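Local coordinates for dehydrogenase (Chromobacterium violaceum, PDB 3Q2I), which binds NADH and a UDP-N-acetylglucosaminuronic acid and probably oxidises this sugar nucleotide on the pathway to 2,3-diacetamido-2,3-dideoxy-D-mannuronic acid, at residues D69-T74 / A98-M103; E150-R155 / A284-I289; A211-L216 / E221-G226. All coordinates share one frame; numbering follows the deposited sequence.

Contact 1 (D69-T74 / A98-M103); sequences DMLAQT and AGFHVM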
# COMPACT_ATOMS: atom_id res chain seq x y z
N ASP A 69 -11.76 -47.75 -4.90
CA ASP A 69 -11.77 -49.22 -4.96
C ASP A 69 -10.44 -49.86 -4.61
O ASP A 69 -10.41 -50.82 -3.84
CB ASP A 69 -12.13 -49.68 -6.36
CG ASP A 69 -13.55 -49.39 -6.71
OD1 ASP A 69 -14.32 -49.07 -5.78
OD2 ASP A 69 -13.88 -49.45 -7.92
N MET A 70 -9.35 -49.42 -5.24
CA MET A 70 -8.05 -49.99 -4.92
C MET A 70 -7.79 -49.92 -3.42
O MET A 70 -7.24 -50.87 -2.84
CB MET A 70 -6.91 -49.38 -5.76
CG MET A 70 -5.51 -49.83 -5.40
SD MET A 70 -4.18 -49.39 -6.52
CE MET A 70 -4.02 -47.65 -6.03
N LEU A 71 -8.20 -48.82 -2.77
CA LEU A 71 -7.89 -48.63 -1.35
C LEU A 71 -8.70 -49.58 -0.48
O LEU A 71 -8.22 -50.02 0.57
CB LEU A 71 -8.19 -47.20 -0.90
CG LEU A 71 -7.19 -46.18 -1.45
CD1 LEU A 71 -7.55 -44.79 -0.90
CD2 LEU A 71 -5.71 -46.50 -1.19
N ALA A 72 -9.91 -49.87 -0.92
CA ALA A 72 -10.75 -50.89 -0.27
C ALA A 72 -10.17 -52.32 -0.37
O ALA A 72 -10.55 -53.21 0.40
CB ALA A 72 -12.16 -50.84 -0.85
N GLN A 73 -9.27 -52.57 -1.31
CA GLN A 73 -8.81 -53.92 -1.56
C GLN A 73 -7.36 -54.20 -1.19
O GLN A 73 -7.03 -55.28 -0.68
CB GLN A 73 -9.09 -54.31 -3.01
CG GLN A 73 -10.56 -54.24 -3.39
CD GLN A 73 -10.74 -54.41 -4.88
OE1 GLN A 73 -9.99 -55.18 -5.50
NE2 GLN A 73 -11.71 -53.71 -5.47
N THR A 74 -6.48 -53.24 -1.43
CA THR A 74 -5.06 -53.51 -1.39
C THR A 74 -4.57 -53.67 0.04
O THR A 74 -5.09 -53.04 0.96
CB THR A 74 -4.27 -52.41 -2.15
OG1 THR A 74 -2.91 -52.83 -2.34
CG2 THR A 74 -4.30 -51.09 -1.36
N ALA A 98 -7.40 -43.78 4.99
CA ALA A 98 -7.66 -45.23 4.88
C ALA A 98 -6.55 -46.05 5.51
O ALA A 98 -6.54 -47.28 5.39
CB ALA A 98 -7.81 -45.65 3.41
N GLY A 99 -5.58 -45.41 6.13
CA GLY A 99 -4.53 -46.16 6.81
C GLY A 99 -3.26 -46.52 6.06
O GLY A 99 -2.52 -47.39 6.53
N PHE A 100 -2.92 -45.81 4.98
CA PHE A 100 -1.72 -46.11 4.19
C PHE A 100 -0.66 -45.02 4.28
O PHE A 100 -0.99 -43.82 4.31
CB PHE A 100 -2.06 -46.29 2.71
CG PHE A 100 -3.03 -47.43 2.43
CD1 PHE A 100 -2.55 -48.70 2.16
CD2 PHE A 100 -4.40 -47.22 2.47
CE1 PHE A 100 -3.43 -49.74 1.92
CE2 PHE A 100 -5.30 -48.27 2.25
CZ PHE A 100 -4.80 -49.52 1.98
N HIS A 101 0.60 -45.41 4.35
CA HIS A 101 1.72 -44.56 3.94
C HIS A 101 1.59 -44.18 2.48
O HIS A 101 1.06 -44.93 1.65
CB HIS A 101 3.05 -45.31 4.14
CG HIS A 101 3.20 -45.92 5.49
ND1 HIS A 101 3.38 -45.17 6.64
CD2 HIS A 101 3.20 -47.22 5.89
CE1 HIS A 101 3.54 -45.98 7.67
NE2 HIS A 101 3.41 -47.22 7.25
N VAL A 102 2.02 -42.95 2.18
CA VAL A 102 1.85 -42.39 0.84
C VAL A 102 3.21 -41.97 0.32
O VAL A 102 4.05 -41.40 1.04
CB VAL A 102 0.92 -41.16 0.90
CG1 VAL A 102 0.96 -40.39 -0.46
CG2 VAL A 102 -0.49 -41.56 1.25
N MET A 103 3.48 -42.23 -0.96
CA MET A 103 4.65 -41.66 -1.60
C MET A 103 4.09 -40.82 -2.75
O MET A 103 3.48 -41.38 -3.65
CB MET A 103 5.53 -42.74 -2.26
CG MET A 103 6.69 -42.14 -3.06
SD MET A 103 7.48 -43.34 -4.19
CE MET A 103 7.36 -44.66 -3.01

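Contact 2 (E150-R155 / A284-I289); sequences EKRFGR and AMDEEI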
# COMPACT_ATOMS: atom_id res chain seq x y z
N GLU A 150 30.01 -28.88 5.33
CA GLU A 150 31.32 -28.62 5.90
C GLU A 150 31.64 -27.13 6.07
O GLU A 150 32.70 -26.79 6.58
CB GLU A 150 32.41 -29.28 5.06
CG GLU A 150 32.14 -30.74 4.78
CD GLU A 150 33.01 -31.60 5.66
OE1 GLU A 150 33.98 -32.18 5.13
OE2 GLU A 150 32.74 -31.61 6.89
N LYS A 151 30.75 -26.25 5.63
CA LYS A 151 31.00 -24.80 5.62
C LYS A 151 32.19 -24.37 4.77
O LYS A 151 32.90 -23.42 5.11
CB LYS A 151 31.11 -24.26 7.05
CG LYS A 151 30.18 -25.00 7.99
CD LYS A 151 30.06 -24.32 9.35
CE LYS A 151 28.66 -24.55 9.92
NZ LYS A 151 28.09 -23.27 10.46
N ARG A 152 32.41 -25.03 3.65
CA ARG A 152 33.57 -24.71 2.84
C ARG A 152 33.50 -23.31 2.22
O ARG A 152 34.53 -22.72 1.90
CB ARG A 152 33.78 -25.78 1.76
CG ARG A 152 34.03 -27.17 2.36
CD ARG A 152 34.44 -28.12 1.25
NE ARG A 152 35.78 -27.78 0.76
CZ ARG A 152 36.30 -28.29 -0.35
NH1 ARG A 152 37.51 -27.92 -0.73
NH2 ARG A 152 35.58 -29.09 -1.13
N PHE A 153 32.30 -22.76 2.06
CA PHE A 153 32.19 -21.44 1.43
C PHE A 153 32.39 -20.30 2.43
O PHE A 153 32.55 -19.13 2.04
CB PHE A 153 30.82 -21.26 0.76
CG PHE A 153 30.59 -22.15 -0.44
CD1 PHE A 153 30.89 -21.71 -1.72
CD2 PHE A 153 29.99 -23.39 -0.29
CE1 PHE A 153 30.62 -22.49 -2.83
CE2 PHE A 153 29.75 -24.18 -1.38
CZ PHE A 153 30.06 -23.75 -2.67
N GLY A 154 32.33 -20.59 3.72
CA GLY A 154 32.12 -19.54 4.71
C GLY A 154 30.79 -18.86 4.37
O GLY A 154 29.86 -19.51 3.94
N ARG A 155 30.72 -17.56 4.60
CA ARG A 155 29.46 -16.81 4.39
C ARG A 155 29.10 -16.85 2.90
O ARG A 155 29.93 -16.53 2.07
CB ARG A 155 29.66 -15.36 4.86
CG ARG A 155 28.39 -14.52 4.64
CD ARG A 155 28.38 -13.16 5.32
NE ARG A 155 26.99 -12.71 5.47
CZ ARG A 155 26.62 -11.60 6.10
NH1 ARG A 155 25.33 -11.29 6.17
NH2 ARG A 155 27.52 -10.81 6.65
N ALA A 284 39.26 -33.64 1.26
CA ALA A 284 39.20 -35.01 0.72
C ALA A 284 38.21 -35.12 -0.44
O ALA A 284 38.51 -35.73 -1.47
CB ALA A 284 38.85 -36.00 1.83
N MET A 285 37.05 -34.49 -0.29
CA MET A 285 35.99 -34.61 -1.29
C MET A 285 36.42 -34.06 -2.65
O MET A 285 35.83 -34.44 -3.65
CB MET A 285 34.69 -33.93 -0.82
CG MET A 285 34.73 -32.42 -0.95
SD MET A 285 33.17 -31.59 -0.53
CE MET A 285 33.10 -31.73 1.25
N ASP A 286 37.45 -33.23 -2.71
CA ASP A 286 37.92 -32.67 -3.98
C ASP A 286 38.47 -33.65 -5.02
O ASP A 286 38.54 -33.31 -6.21
CB ASP A 286 38.92 -31.53 -3.75
CG ASP A 286 38.32 -30.37 -2.98
OD1 ASP A 286 37.10 -30.12 -3.12
OD2 ASP A 286 39.10 -29.71 -2.25
N GLU A 287 38.87 -34.85 -4.61
CA GLU A 287 39.35 -35.81 -5.60
C GLU A 287 38.27 -36.64 -6.29
O GLU A 287 38.54 -37.33 -7.27
CB GLU A 287 40.49 -36.68 -5.05
CG GLU A 287 40.25 -37.30 -3.69
CD GLU A 287 41.56 -37.48 -2.92
OE1 GLU A 287 41.51 -37.65 -1.68
OE2 GLU A 287 42.64 -37.42 -3.56
N GLU A 288 37.04 -36.51 -5.83
CA GLU A 288 35.89 -37.16 -6.47
C GLU A 288 35.36 -36.35 -7.65
O GLU A 288 34.41 -36.77 -8.32
CB GLU A 288 34.79 -37.37 -5.42
CG GLU A 288 35.33 -38.02 -4.16
CD GLU A 288 34.37 -37.96 -2.98
OE1 GLU A 288 33.14 -38.08 -3.20
OE2 GLU A 288 34.84 -37.82 -1.84
N ILE A 289 35.98 -35.21 -7.93
CA ILE A 289 35.33 -34.18 -8.74
C ILE A 289 35.19 -34.47 -10.23
O ILE A 289 34.21 -34.04 -10.87
CB ILE A 289 35.94 -32.78 -8.52
CG1 ILE A 289 34.88 -31.88 -7.89
CG2 ILE A 289 36.40 -32.18 -9.85
CD1 ILE A 289 34.78 -31.96 -6.39

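Contact 3 (A211-L216 / E221-G226); sequences AYTATL and EVEDTG. With NA (sodium ion), chain E.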
# COMPACT_ATOMS: atom_id res chain seq x y z
N ALA A 211 9.35 -11.85 -7.88
CA ALA A 211 9.31 -12.66 -9.09
C ALA A 211 8.56 -11.98 -10.24
O ALA A 211 7.71 -11.12 -9.99
CB ALA A 211 8.78 -14.07 -8.82
N TYR A 212 8.95 -12.33 -11.48
CA TYR A 212 8.15 -12.02 -12.66
C TYR A 212 7.97 -13.36 -13.39
O TYR A 212 8.90 -14.16 -13.45
CB TYR A 212 8.85 -11.11 -13.69
CG TYR A 212 9.10 -9.69 -13.26
CD1 TYR A 212 8.11 -8.74 -13.42
CD2 TYR A 212 10.37 -9.29 -12.87
CE1 TYR A 212 8.34 -7.43 -13.01
CE2 TYR A 212 10.62 -7.96 -12.51
CZ TYR A 212 9.62 -7.05 -12.65
OH TYR A 212 9.81 -5.74 -12.25
N THR A 213 6.74 -13.60 -13.85
CA THR A 213 6.57 -14.71 -14.78
C THR A 213 5.66 -14.32 -15.93
O THR A 213 4.97 -13.31 -15.89
CB THR A 213 5.89 -15.90 -14.07
OG1 THR A 213 4.57 -15.56 -13.68
CG2 THR A 213 6.68 -16.43 -12.88
N ALA A 214 5.70 -15.11 -17.01
CA ALA A 214 4.95 -14.71 -18.19
C ALA A 214 4.71 -15.96 -19.02
O ALA A 214 5.48 -16.92 -18.88
CB ALA A 214 5.77 -13.73 -19.02
N THR A 215 3.70 -15.87 -19.89
CA THR A 215 3.53 -16.92 -20.91
C THR A 215 3.88 -16.19 -22.19
O THR A 215 3.03 -15.42 -22.72
CB THR A 215 2.07 -17.36 -20.98
OG1 THR A 215 1.66 -17.83 -19.68
CG2 THR A 215 1.93 -18.52 -21.96
N LEU A 216 5.11 -16.33 -22.65
CA LEU A 216 5.58 -15.56 -23.81
C LEU A 216 5.32 -16.22 -25.16
O LEU A 216 5.39 -15.55 -26.21
CB LEU A 216 7.05 -15.18 -23.72
CG LEU A 216 7.32 -14.39 -22.44
CD1 LEU A 216 8.81 -14.09 -22.33
CD2 LEU A 216 6.57 -13.03 -22.54
N GLU A 221 -2.04 -21.64 -19.70
CA GLU A 221 -2.33 -20.52 -18.79
C GLU A 221 -1.21 -20.30 -17.78
O GLU A 221 -1.11 -19.18 -17.28
CB GLU A 221 -3.68 -20.73 -18.15
CG GLU A 221 -3.57 -21.76 -17.06
CD GLU A 221 -4.87 -21.87 -16.28
OE1 GLU A 221 -5.11 -22.99 -15.76
OE2 GLU A 221 -5.59 -20.82 -16.21
N VAL A 222 -0.34 -21.28 -17.56
CA VAL A 222 0.82 -21.14 -16.69
C VAL A 222 2.05 -20.52 -17.38
O VAL A 222 2.07 -20.33 -18.60
CB VAL A 222 1.24 -22.52 -16.06
CG1 VAL A 222 0.04 -23.15 -15.31
CG2 VAL A 222 1.82 -23.45 -17.16
N GLU A 223 3.05 -20.10 -16.62
CA GLU A 223 4.23 -19.48 -17.20
C GLU A 223 5.09 -20.44 -17.99
O GLU A 223 5.30 -21.59 -17.55
CB GLU A 223 5.06 -18.71 -16.15
CG GLU A 223 5.98 -19.57 -15.22
CD GLU A 223 5.32 -20.40 -14.15
OE1 GLU A 223 4.10 -20.30 -13.92
OE2 GLU A 223 6.02 -21.18 -13.45
N ASP A 224 5.58 -19.96 -19.12
CA ASP A 224 6.69 -20.62 -19.79
C ASP A 224 8.05 -20.03 -19.52
O ASP A 224 9.07 -20.59 -19.95
CB ASP A 224 6.42 -20.81 -21.32
CG ASP A 224 6.20 -19.48 -22.05
OD1 ASP A 224 6.74 -18.43 -21.59
OD2 ASP A 224 5.52 -19.52 -23.09
N THR A 225 8.07 -18.88 -18.80
CA THR A 225 9.29 -18.10 -18.61
C THR A 225 9.17 -17.37 -17.27
O THR A 225 8.11 -16.88 -16.95
CB THR A 225 9.42 -17.03 -19.74
OG1 THR A 225 9.46 -17.71 -21.01
CG2 THR A 225 10.69 -16.18 -19.59
N GLY A 226 10.27 -17.26 -16.53
CA GLY A 226 10.18 -16.54 -15.25
C GLY A 226 11.54 -16.20 -14.71
O GLY A 226 12.53 -16.84 -15.03
NA NA E . 3.15 -13.55 -14.30
O HOH W 1 3.64 -17.65 -12.43
O HOH W 2 4.76 -11.45 -13.15
O HOH W 3 1.00 -17.40 -17.02
O HOH W 4 2.18 -11.88 -14.78
O HOH W 5 1.44 -14.43 -12.68
O HOH W 6 2.19 -15.37 -15.44

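Contact 1 (D69-T74 / A98-M103)
F100 extends its ring from the approach to strand 101-104 onto L71 and T74 of the 69-74 segment, within the Rossmann fold that forms the NAD-binding part of the chain. Two apolar groups and two carbonyl oxygens surround the ring. L71 CD2 lies 3.9 Å from F100 CE2, an apolar contact in which the two side chains pass at a slant. The carbonyl L71 O arrives at the ring's edge, close to its plane, with F100 CZ 3.7 Å away. T74 O sits at the edge and in the plane as well, also 3.7 Å from F100 CZ. An aromatic C-H edge carries slight positive charge, so two carbonyl oxygens there are probably favourable, although neither makes a conventional hydrogen bond. From an oblique direction the methyl T74 CG2 comes within 3.7 Å of F100 CE1. Its hydroxyl is occupied differently: OG1 stands opposite the backbone N (chi1 -168°) and is hydrogen-bonded to D43 and to the A76 amide, leaving the methyl to meet the ring. The other branch of L71, CD1, touches A98 CB more loosely at 4.4 Å.

F100 follows directly on the end of helix 88-97, where G99 leaves the helix with a positive phi of 91° in a Schellman motif, and the chain then turns into strand 101-104, which pairs in parallel with strand 78-81. Strand 78-81, helix 88-97 and strand 101-104 thus form a beta-alpha-beta crossover, and V79 of the first strand touches both L71 and F100. On the opposing segment, T74 is held by the backbone: M70 O accepts from Q73 N at 3.1 Å and from T74 N at 2.9 Å.

Contact 2 (E150-R155 / A284-I289)
D286 OD1 is gripped by two donors: R152 NH2 at 2.7 Å, with an N-H...O angle of 163°, and the indole NE1 of W277. R152 NH2 meets this oxygen on the syn side but out of the carboxylate plane. The other carboxylate oxygen, D286 OD2, takes R152 NH1 at 2.8 Å through its syn lone pair and is also bonded to the backbone N of H283. The result is an end-on, two-nitrogen salt bridge, one oxygen to each nitrogen, but not a coplanar one. Guanidinium and carboxylate planes are turned 38° apart; OD1 stays near the guanidinium plane, whereas OD2 is tilted out of it.

M285 meets the same arginine from the opposite direction. Its CG, oblique to the guanidinium, is 3.4 Å from R152 NH2, its SD is 3.5 Å from that nitrogen, and the methyl CE folds back to meet R152 CD at 3.9 Å. The bend at chi3 (73°) turns this methyl toward E150 as well, where CE lies 3.8 Å from E150 CG.

These contacts join two loops of the C-terminal alpha/beta domain. The first leaves helix 139-149 through a Schellman motif at K151 and makes a type I turn from K151 to G154 before strand 156-164; the second is a 3-10 segment following strand 273-279, an edge strand of the mixed sheet within this chain. R152 is fixed further by F279 of that strand, through a cation-pi contact, and by E281 O, which accepts from NH1. Within the 3-10 segment E287 N bonds A284 O at 3.3 Å.

Contact 3 (A211-L216 / E221-G226)
Y212 begins the contact by setting its carbonyl oxygen against G226 CA, where strands 206-214 and 225-232 form an antiparallel beta hairpin of the C-terminal domain. Its ring leads away to a neighbouring subunit, whose S208 is hydrogen-bonded to the phenol.

T213 and G226 form a non-hydrogen-bonded pair. T213 chelates the sodium ion through its backbone O at 2.4 Å and its OG1 at 2.5 Å; a chi1 of 65° places OG1 between the backbone N and the carbonyl carbon, where it can share the ion with O, and waters occupy further positions around it. The hydroxyl also meets a water that donates to E223 OE1, while E223 OE2 is held by Y339 and the F188 amide. The aliphatic part of E223 packs on T213 CB.

Opposite A214, D224 and T225 form a classic beta bulge. A214 N donates to T225 O at 3.0 Å, and A214 O receives T225 N at 3.2 Å. D224 N adds only a weak bond to that same oxygen.

T215, beyond the strand, uses OG1 to donate to V222 O at 2.8 Å, approaching from above the carbonyl plane, 56° out of it. A water donates both to this OG1 and to E221 O, so it links the T215 hydroxyl to the E221 carbonyl.

L216 N points almost straight at D224 OD1, 2.9 Å away with an N-H...O angle of 168°, on the syn side but tilted out of the carboxylate plane. D224 OD2 receives the amides of A217 and R218, so this one carboxylate bonds L216, A217 and R218 in turn, consistent with its holding the start of the connecting loop. L216 CD1 rests on T225, whose hydroxyl is also bonded to T243; T225 OG1 reaches D224 OD1 at 2.9 Å from the face opposite L216 N.

How the contacts relate
Contact 1 lies in the NAD-binding Rossmann part, beside its parallel sheet, whereas contacts 2 and 3 belong to the C-terminal alpha/beta domain with its mixed sheet. Centre to centre, contact 1 is about 44 Å from contact 2 and about 37 Å from contact 3, and contacts 2 and 3 are about 36 Å apart; none touch. Contact 1 closes before the others open, and contact 3 is nested in the long loop closed by contact 2. They therefore tie separate regions: a crossover, a helix end to a sheet edge, and a hairpin. Across the assembly, R155 packs on L216 of a neighbouring subunit, so the 150-155 segment of one subunit packs on the 211-216 segment of another.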